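Local coordinates for clostripain-related protein (Bacteroides thetaiotaomicron, PDB 6N9J), which acts as a secreted cysteine protease of the clostripain (C11) family and can be blocked irreversibly by a covalently bound peptide inhibitor, at residues A[18-23]-A[129-134]; A[25-30]-A[52-57]; A[56-61]-A[79-84]. All coordinates share one frame; numbering follows the deposited sequence.

Contact 1 of 3, residues A[18-23]-A[129-134]; sequences AGDNSL and QDTGNG
Asn21 and Gln129 meet where the side-chain amide of the first reaches the backbone of the second: ND2 of Asn21 lies 2.8 Å from Gln129 O. The acceptor sits only 7° out of the Asn21 amide plane, although ND2 itself stands above the plane of the carbonyl it donates to. ND2 also donates to Ala18 O at 3.0 Å, this time with the partner tilted from the amide plane. Chi1 of 56° places CG between the backbone N and the carbonyl carbon, and this turns the amide back toward its own backbone, where OD1 receives Leu23 N at 2.8 Å. That last bond is a capping bond at the turn into helix 24-37, and the loop it belongs to follows strand 9-18 and carries Leu23, which packs on the bound peptide. Replacing Asn21 by an alanine would probably leave Leu23 N without its capping acceptor and Gln129 O without its amide donor, freeing the loop to shift against strand 127-130. Beside this amide the backbones are pinned by Thr131 N donating to Asp20 O, 2.8 Å long and nearly straight at 171°. Asp130 CA adds a weaker C-H contact to the same Asp20 O. Water 1 fills in behind, accepting from Asp20 N and donating to Gln129 O and Asp130 OD2. The solvent side, at exposed Gly132 and Ser22, has weaker ties. Asp20 OD2 closes on Gly132 CA and is 3.3 Å from Gly132 N, at too poor an angle for a hydrogen bond; Asp130 OD1, a like charge close by, receives Gly132 N in an Asx turn. Toward Ser22 the link becomes indirect: water 2 accepts from Ser22 N and donates to Gln129 OE1, whereas Gln129 NE2 turns to Asp135.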
loop_
_atom_site.group_PDB
_atom_site.type_symbol
_atom_site.label_atom_id
_atom_site.label_comp_id
_atom_site.label_asym_id
_atom_site.label_seq_id
_atom_site.Cartn_x
_atom_site.Cartn_y
_atom_site.Cartn_z
ATOM N N ALA A 18 8.518 -1.976 8.840
ATOM C CA ALA A 18 8.504 -3.271 9.506
ATOM C C ALA A 18 9.302 -4.256 8.656
ATOM O O ALA A 18 8.762 -4.931 7.775
ATOM C CB ALA A 18 7.082 -3.757 9.728
ATOM N N GLY A 19 10.605 -4.312 8.904
ATOM C CA GLY A 19 11.484 -5.087 8.053
ATOM C C GLY A 19 12.197 -6.237 8.740
ATOM O O GLY A 19 13.221 -6.699 8.245
ATOM N N ASP A 20 11.682 -6.704 9.875
ATOM C CA ASP A 20 12.255 -7.902 10.478
ATOM C C ASP A 20 11.597 -9.127 9.865
ATOM O O ASP A 20 10.669 -9.711 10.431
ATOM C CB ASP A 20 12.106 -7.926 11.998
ATOM C CG ASP A 20 12.929 -9.038 12.629
ATOM O OD1 ASP A 20 13.759 -9.622 11.897
ATOM O OD2 ASP A 20 12.769 -9.327 13.837
ATOM N N ASN A 21 12.131 -9.513 8.714
ATOM C CA ASN A 21 11.533 -10.494 7.833
ATOM C C ASN A 21 12.413 -10.569 6.599
ATOM O O ASN A 21 13.465 -9.923 6.555
ATOM C CB ASN A 21 10.096 -10.104 7.465
ATOM C CG ASN A 21 10.006 -8.714 6.843
ATOM O OD1 ASN A 21 10.763 -8.375 5.925
ATOM N ND2 ASN A 21 9.067 -7.904 7.334
ATOM N N SER A 22 11.964 -11.296 5.580
ATOM C CA SER A 22 12.794 -11.560 4.410
ATOM C C SER A 22 13.226 -10.299 3.646
ATOM O O SER A 22 14.177 -10.344 2.856
ATOM C CB SER A 22 12.060 -12.506 3.458
ATOM O OG SER A 22 10.772 -12.013 3.129
ATOM N N LEU A 23 12.532 -9.183 3.882
ATOM C CA LEU A 23 12.783 -7.959 3.142
ATOM C C LEU A 23 13.887 -7.114 3.768
ATOM O O LEU A 23 14.193 -6.027 3.271
ATOM C CB LEU A 23 11.501 -7.128 3.037
ATOM C CG LEU A 23 10.394 -7.802 2.219
ATOM C CD1 LEU A 23 9.155 -6.945 2.198
ATOM C CD2 LEU A 23 10.882 -8.088 0.806
ATOM N N GLN A 129 4.857 -7.916 8.397
ATOM C CA GLN A 129 5.318 -9.125 9.045
ATOM C C GLN A 129 6.504 -8.804 9.934
ATOM O O GLN A 129 7.363 -7.994 9.579
ATOM C CB GLN A 129 5.696 -10.184 8.017
ATOM C CG GLN A 129 6.162 -11.485 8.635
ATOM C CD GLN A 129 6.683 -12.449 7.595
ATOM O OE1 GLN A 129 7.381 -12.056 6.652
ATOM N NE2 GLN A 129 6.332 -13.718 7.743
ATOM N N ASP A 130 6.517 -9.430 11.101
ATOM C CA ASP A 130 7.646 -9.397 12.013
ATOM C C ASP A 130 7.920 -10.834 12.443
ATOM O O ASP A 130 7.068 -11.454 13.085
ATOM C CB ASP A 130 7.334 -8.501 13.213
ATOM C CG ASP A 130 8.528 -8.287 14.114
ATOM O OD1 ASP A 130 8.958 -9.264 14.779
ATOM O OD2 ASP A 130 9.014 -7.136 14.179
ATOM N N THR A 131 9.085 -11.372 12.076
ATOM C CA THR A 131 9.440 -12.749 12.446
ATOM C C THR A 131 10.460 -12.819 13.590
ATOM O O THR A 131 11.109 -13.849 13.786
ATOM C CB THR A 131 10.000 -13.550 11.235
ATOM O OG1 THR A 131 11.169 -12.909 10.714
ATOM C CG2 THR A 131 8.961 -13.668 10.135
ATOM N N GLY A 132 10.578 -11.737 14.355
ATOM C CA GLY A 132 11.520 -11.670 15.464
ATOM C C GLY A 132 11.309 -12.726 16.532
ATOM O O GLY A 132 12.251 -13.408 16.938
ATOM N N ASN A 133 10.072 -12.854 16.999
ATOM C CA ASN A 133 9.717 -13.896 17.962
ATOM C C ASN A 133 8.427 -14.576 17.516
ATOM O O ASN A 133 7.344 -14.234 17.987
ATOM C CB ASN A 133 9.558 -13.313 19.368
ATOM C CG ASN A 133 9.293 -14.381 20.423
ATOM O OD1 ASN A 133 9.824 -15.494 20.356
ATOM N ND2 ASN A 133 8.464 -14.043 21.406
ATOM N N GLY A 134 8.553 -15.528 16.598
ATOM C CA GLY A 134 7.399 -16.109 15.948
ATOM C C GLY A 134 6.984 -15.300 14.733
ATOM O O GLY A 134 7.499 -14.205 14.499
HETATM O O HOH W 1 9.102 -6.199 11.088
HETATM O O HOH W 2 9.749 -13.107 5.716
#

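Contact 2 of 3, residues A[25-30]-A[52-57]; sequences RFASED and MDKGSN
In the beta-alpha-beta unit of strand 9-18, helix 24-37 and strand 46-53, Ala27 and Ser28 near the start of the helix meet Met52 near the end of the second strand and Lys54 just beyond it. The apolar half of the contact centres on Ala27, whose CB points at the strand and has Met52 SD at 3.8 Å. Lys54 CG touches that same methyl at an equal distance, so thioether and lysine stem lie next to each other on the strand side of it. Met52 is bent at both chi2 and chi3, which carries CE past the methyl to within 4.1 Å of Ala27 O and close to Ser28 CA. The polar half lies at the surface. Chi3 of 49° bends the lysine chain, laying CD and CE alongside the Ser28 hydroxyl and bringing NZ to 2.9 Å from Ser28 OG, to which it donates. Water 3 backs this bond, accepting from Ser28 N at 3.0 Å and, weakly, from NZ. The strand itself ends in an Asx turn: Asp53 OD1 accepts from Gly55 N at 3.0 Å, approached from above the carboxylate plane. At the backbone angles of Gly55 (phi 132°) a CB would be jammed against Lys54 O. CB of Asp53 points away from the helix. Its OD2 lies by Ser83 OG, probably hydrogen-bonded, though the modelled separation is too short to be taken literally. Around the contact, Ala27 and Met52 both touch Ile17 of strand 9-18, and Ala27 also rests on Trp110 of strand 105-110, placing the helix against three neighbouring parallel strands of the main sheet.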
loop_
_atom_site.group_PDB
_atom_site.type_symbol
_atom_site.label_atom_id
_atom_site.label_comp_id
_atom_site.label_asym_id
_atom_site.label_seq_id
_atom_site.Cartn_x
_atom_site.Cartn_y
_atom_site.Cartn_z
ATOM N N ARG A 25 16.905 -6.978 3.694
ATOM C CA ARG A 25 18.004 -6.604 2.805
ATOM C C ARG A 25 17.710 -5.373 1.927
ATOM O O ARG A 25 18.620 -4.843 1.289
ATOM C CB ARG A 25 18.375 -7.785 1.897
ATOM C CG ARG A 25 17.468 -7.937 0.689
ATOM C CD ARG A 25 17.983 -9.002 -0.275
ATOM N NE ARG A 25 17.659 -10.356 0.174
ATOM C CZ ARG A 25 18.110 -11.471 -0.399
ATOM N NH1 ARG A 25 18.917 -11.408 -1.453
ATOM N NH2 ARG A 25 17.750 -12.653 0.084
ATOM N N PHE A 26 16.455 -4.931 1.875
ATOM C CA PHE A 26 16.108 -3.765 1.058
ATOM C C PHE A 26 16.040 -2.463 1.868
ATOM O O PHE A 26 16.175 -1.373 1.310
ATOM C CB PHE A 26 14.767 -3.971 0.352
ATOM C CG PHE A 26 14.740 -5.139 -0.587
ATOM C CD1 PHE A 26 15.464 -5.110 -1.773
ATOM C CD2 PHE A 26 13.967 -6.260 -0.301
ATOM C CE1 PHE A 26 15.442 -6.191 -2.647
ATOM C CE2 PHE A 26 13.937 -7.332 -1.165
ATOM C CZ PHE A 26 14.675 -7.300 -2.346
ATOM N N ALA A 27 15.832 -2.583 3.175
ATOM C CA ALA A 27 15.514 -1.430 4.027
ATOM C C ALA A 27 16.578 -0.322 3.995
ATOM O O ALA A 27 16.265 0.818 3.669
ATOM C CB ALA A 27 15.291 -1.890 5.458
ATOM N N SER A 28 17.828 -0.658 4.323
ATOM C CA SER A 28 18.906 0.345 4.396
ATOM C C SER A 28 19.104 1.098 3.079
ATOM O O SER A 28 19.382 2.298 3.077
ATOM C CB SER A 28 20.223 -0.313 4.811
ATOM O OG SER A 28 20.203 -0.638 6.188
ATOM N N GLU A 29 18.952 0.372 1.970
ATOM C CA GLU A 29 19.051 0.939 0.632
ATOM C C GLU A 29 17.983 2.015 0.400
ATOM O O GLU A 29 18.287 3.095 -0.117
ATOM C CB GLU A 29 18.929 -0.173 -0.424
ATOM N N ASP A 30 16.739 1.714 0.775
ATOM C CA ASP A 30 15.659 2.694 0.694
ATOM C C ASP A 30 15.965 3.892 1.605
ATOM O O ASP A 30 15.672 5.047 1.259
ATOM C CB ASP A 30 14.311 2.067 1.063
ATOM C CG ASP A 30 13.704 1.226 -0.076
ATOM O OD1 ASP A 30 14.042 1.438 -1.266
ATOM O OD2 ASP A 30 12.872 0.350 0.230
ATOM N N MET A 52 12.544 2.404 11.794
ATOM C CA MET A 52 13.270 1.368 11.065
ATOM C C MET A 52 13.489 0.125 11.920
ATOM O O MET A 52 14.213 0.173 12.920
ATOM C CB MET A 52 14.610 1.927 10.583
ATOM C CG MET A 52 15.652 0.883 10.233
ATOM S SD MET A 52 15.556 0.354 8.529
ATOM C CE MET A 52 16.548 1.579 7.708
ATOM N N ASP A 53 12.846 -0.983 11.548
ATOM C CA ASP A 53 13.065 -2.242 12.265
ATOM C C ASP A 53 13.543 -3.317 11.297
ATOM O O ASP A 53 12.770 -3.824 10.492
ATOM C CB ASP A 53 11.790 -2.698 12.995
ATOM C CG ASP A 53 11.994 -3.985 13.787
ATOM O OD1 ASP A 53 13.159 -4.398 13.983
ATOM O OD2 ASP A 53 10.994 -4.584 14.248
ATOM N N LYS A 54 14.830 -3.641 11.385
ATOM C CA LYS A 54 15.450 -4.669 10.555
ATOM C C LYS A 54 15.772 -5.924 11.358
ATOM O O LYS A 54 16.348 -6.870 10.828
ATOM C CB LYS A 54 16.741 -4.147 9.920
ATOM C CG LYS A 54 16.560 -3.090 8.848
ATOM C CD LYS A 54 17.919 -2.538 8.412
ATOM C CE LYS A 54 18.897 -3.670 8.095
ATOM N NZ LYS A 54 20.219 -3.169 7.629
ATOM N N GLY A 55 15.432 -5.924 12.642
ATOM C CA GLY A 55 15.660 -7.095 13.466
ATOM C C GLY A 55 16.317 -6.818 14.800
ATOM O O GLY A 55 15.872 -7.326 15.828
ATOM N N SER A 56 17.378 -6.020 14.787
ATOM C CA SER A 56 18.125 -5.722 16.005
ATOM C C SER A 56 17.353 -4.776 16.918
ATOM O O SER A 56 16.295 -5.126 17.439
ATOM C CB SER A 56 19.490 -5.119 15.664
ATOM O OG SER A 56 20.276 -6.031 14.924
ATOM N N ASN A 57 17.891 -3.579 17.117
ATOM C CA ASN A 57 17.259 -2.606 17.991
ATOM C C ASN A 57 16.692 -1.454 17.170
ATOM O O ASN A 57 17.426 -0.571 16.733
ATOM C CB ASN A 57 18.256 -2.091 19.042
ATOM C CG ASN A 57 18.766 -3.197 19.969
ATOM O OD1 ASN A 57 18.020 -4.091 20.375
ATOM N ND2 ASN A 57 20.051 -3.139 20.300
HETATM O O HOH W 3 19.092 -3.393 4.603
#

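Contact 3 of 3, residues A[56-61]-A[79-84]; sequences SNPKLI and DAQNSV
Pro58 presents a corner of its ring to Asp79: the carbonyl oxygen of Asp79 stands off that corner, 3.4 Å from Pro58 CD, and Asp53 OD1 lies on the other side of the mean ring plane, near CG. The other flat group, the carboxamide of Asn57, comes to the backbone with its oxygen, OD1 standing 3.6 Å from Ala80 N. Both residues belong to the turn of a beta hairpin that joins strand 46-53 to the antiparallel strand 59-65, and the partner segment is the loop running from strand 76-77 to helix 86-99. Pro58 is buried and takes the largest share of the interface; its CD also packs on Ala80 CA at 3.9 Å. CG of the ring meets Gln81 CG at 4.1 Å, with the two side chains crossing obliquely. Chi1 of 60° sets Gln81 CG between its backbone N and carbonyl carbon, and from there the chain extends until NE2 reaches Tyr51 OH, a hydrogen bond outside the two segments. No hydrogen bond runs directly across this contact; Ala80 CA makes a C-H...O contact with Ser56 O at 3.4 Å, and packing and water carry the rest at the surface. Water 5 accepts from Ala80 N at 3.0 Å; its separation from Asn57 OD1 is too short to be trusted in detail. Ser56 O is also met by the methyl of Ala80, while water 4 accepts a weak bond from Gln81 N and lies 3.0 Å from Ser56 O.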
loop_
_atom_site.group_PDB
_atom_site.type_symbol
_atom_site.label_atom_id
_atom_site.label_comp_id
_atom_site.label_asym_id
_atom_site.label_seq_id
_atom_site.Cartn_x
_atom_site.Cartn_y
_atom_site.Cartn_z
ATOM N N SER A 56 17.378 -6.020 14.787
ATOM C CA SER A 56 18.125 -5.722 16.005
ATOM C C SER A 56 17.353 -4.776 16.918
ATOM O O SER A 56 16.295 -5.126 17.439
ATOM C CB SER A 56 19.490 -5.119 15.664
ATOM O OG SER A 56 20.276 -6.031 14.924
ATOM N N ASN A 57 17.891 -3.579 17.117
ATOM C CA ASN A 57 17.259 -2.606 17.991
ATOM C C ASN A 57 16.692 -1.454 17.170
ATOM O O ASN A 57 17.426 -0.571 16.733
ATOM C CB ASN A 57 18.256 -2.091 19.042
ATOM C CG ASN A 57 18.766 -3.197 19.969
ATOM O OD1 ASN A 57 18.020 -4.091 20.375
ATOM N ND2 ASN A 57 20.051 -3.139 20.300
ATOM N N PRO A 58 15.372 -1.476 16.941
ATOM C CA PRO A 58 14.690 -0.459 16.137
ATOM C C PRO A 58 15.000 0.966 16.592
ATOM O O PRO A 58 15.469 1.189 17.719
ATOM C CB PRO A 58 13.212 -0.786 16.348
ATOM C CG PRO A 58 13.204 -2.263 16.610
ATOM C CD PRO A 58 14.444 -2.511 17.427
ATOM N N LYS A 59 14.769 1.913 15.690
ATOM C CA LYS A 59 14.993 3.318 15.978
ATOM C C LYS A 59 13.953 4.154 15.247
ATOM O O LYS A 59 13.437 3.753 14.197
ATOM C CB LYS A 59 16.408 3.741 15.572
ATOM C CG LYS A 59 16.718 3.510 14.095
ATOM C CD LYS A 59 18.170 3.838 13.737
ATOM C CE LYS A 59 18.423 3.579 12.247
ATOM N NZ LYS A 59 19.796 3.970 11.781
ATOM N N LEU A 60 13.628 5.298 15.831
ATOM C CA LEU A 60 12.787 6.291 15.183
ATOM C C LEU A 60 13.655 7.514 14.961
ATOM O O LEU A 60 14.126 8.108 15.927
ATOM C CB LEU A 60 11.564 6.631 16.044
ATOM C CG LEU A 60 10.674 7.791 15.586
ATOM C CD1 LEU A 60 9.934 7.415 14.321
ATOM C CD2 LEU A 60 9.695 8.213 16.681
ATOM N N ILE A 61 13.910 7.871 13.704
ATOM C CA ILE A 61 14.736 9.046 13.422
ATOM C C ILE A 61 14.023 10.107 12.618
ATOM O O ILE A 61 12.936 9.898 12.077
ATOM C CB ILE A 61 16.020 8.695 12.642
ATOM C CG1 ILE A 61 15.667 8.060 11.301
ATOM C CG2 ILE A 61 16.932 7.810 13.464
ATOM C CD1 ILE A 61 16.864 7.724 10.449
ATOM N N ASP A 79 14.086 -1.472 22.307
ATOM C CA ASP A 79 14.485 -2.875 22.356
ATOM C C ASP A 79 13.921 -3.578 21.135
ATOM O O ASP A 79 12.997 -3.068 20.503
ATOM C CB ASP A 79 13.986 -3.557 23.631
ATOM C CG ASP A 79 14.838 -3.234 24.836
ATOM O OD1 ASP A 79 15.932 -3.827 24.966
ATOM O OD2 ASP A 79 14.409 -2.399 25.659
ATOM N N ALA A 80 14.480 -4.736 20.794
ATOM C CA ALA A 80 13.890 -5.591 19.766
ATOM C C ALA A 80 12.412 -5.771 20.069
ATOM O O ALA A 80 12.050 -6.109 21.195
ATOM C CB ALA A 80 14.599 -6.942 19.708
ATOM N N GLN A 81 11.557 -5.513 19.085
ATOM C CA GLN A 81 10.122 -5.574 19.336
ATOM C C GLN A 81 9.318 -5.972 18.112
ATOM O O GLN A 81 9.812 -5.935 16.992
ATOM C CB GLN A 81 9.627 -4.227 19.858
ATOM C CG GLN A 81 9.846 -3.077 18.902
ATOM C CD GLN A 81 9.438 -1.752 19.523
ATOM O OE1 GLN A 81 9.100 -1.688 20.709
ATOM N NE2 GLN A 81 9.467 -0.690 18.730
ATOM N N ASN A 82 8.070 -6.361 18.346
ATOM C CA ASN A 82 7.153 -6.755 17.281
ATOM C C ASN A 82 6.526 -5.522 16.657
ATOM O O ASN A 82 5.590 -4.937 17.212
ATOM C CB ASN A 82 6.068 -7.683 17.819
ATOM C CG ASN A 82 5.012 -8.025 16.771
ATOM O OD1 ASN A 82 5.209 -7.817 15.569
ATOM N ND2 ASN A 82 3.884 -8.555 17.229
ATOM N N SER A 83 7.035 -5.143 15.490
ATOM C CA SER A 83 6.654 -3.886 14.861
ATOM C C SER A 83 5.273 -3.904 14.200
ATOM O O SER A 83 4.852 -2.896 13.630
ATOM C CB SER A 83 7.720 -3.480 13.836
ATOM O OG SER A 83 8.966 -3.286 14.478
ATOM N N VAL A 84 4.571 -5.033 14.271
ATOM C CA VAL A 84 3.202 -5.085 13.768
ATOM C C VAL A 84 2.221 -5.402 14.908
ATOM O O VAL A 84 1.060 -5.734 14.670
ATOM C CB VAL A 84 3.048 -6.118 12.617
ATOM C CG1 VAL A 84 3.972 -5.750 11.451
ATOM C CG2 VAL A 84 3.345 -7.491 13.100
HETATM O O HOH W 4 13.545 -5.645 16.407
HETATM O O HOH W 5 17.048 -5.669 21.934
#

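How the contacts relate
From the N terminus, strand 9-18 runs into 18-23, whose loop is closed only when the chain returns at 129-134; this long closure, contact 1, encloses both of the others. Next, helix residues 25-30 meet 52-57, so contact 2 closes the beta-alpha-beta unit. Contact 3 begins where contact 2 ends, sharing Ser56 and Asn57, and shuts the shorter excursion to 79-84; the two overlap at their ends without nesting. Between contacts 1 and 2, Gly19 N probably bonds to Asp53 O. Asp130 OD2, with Asp53 OD2 a like charge close by, probably accepts from Ser83 N, joining strand 127-130 to the loop before helix 86-99. Met52 N probably bonds to Lys59 O, joining strands 46-53 and 59-65.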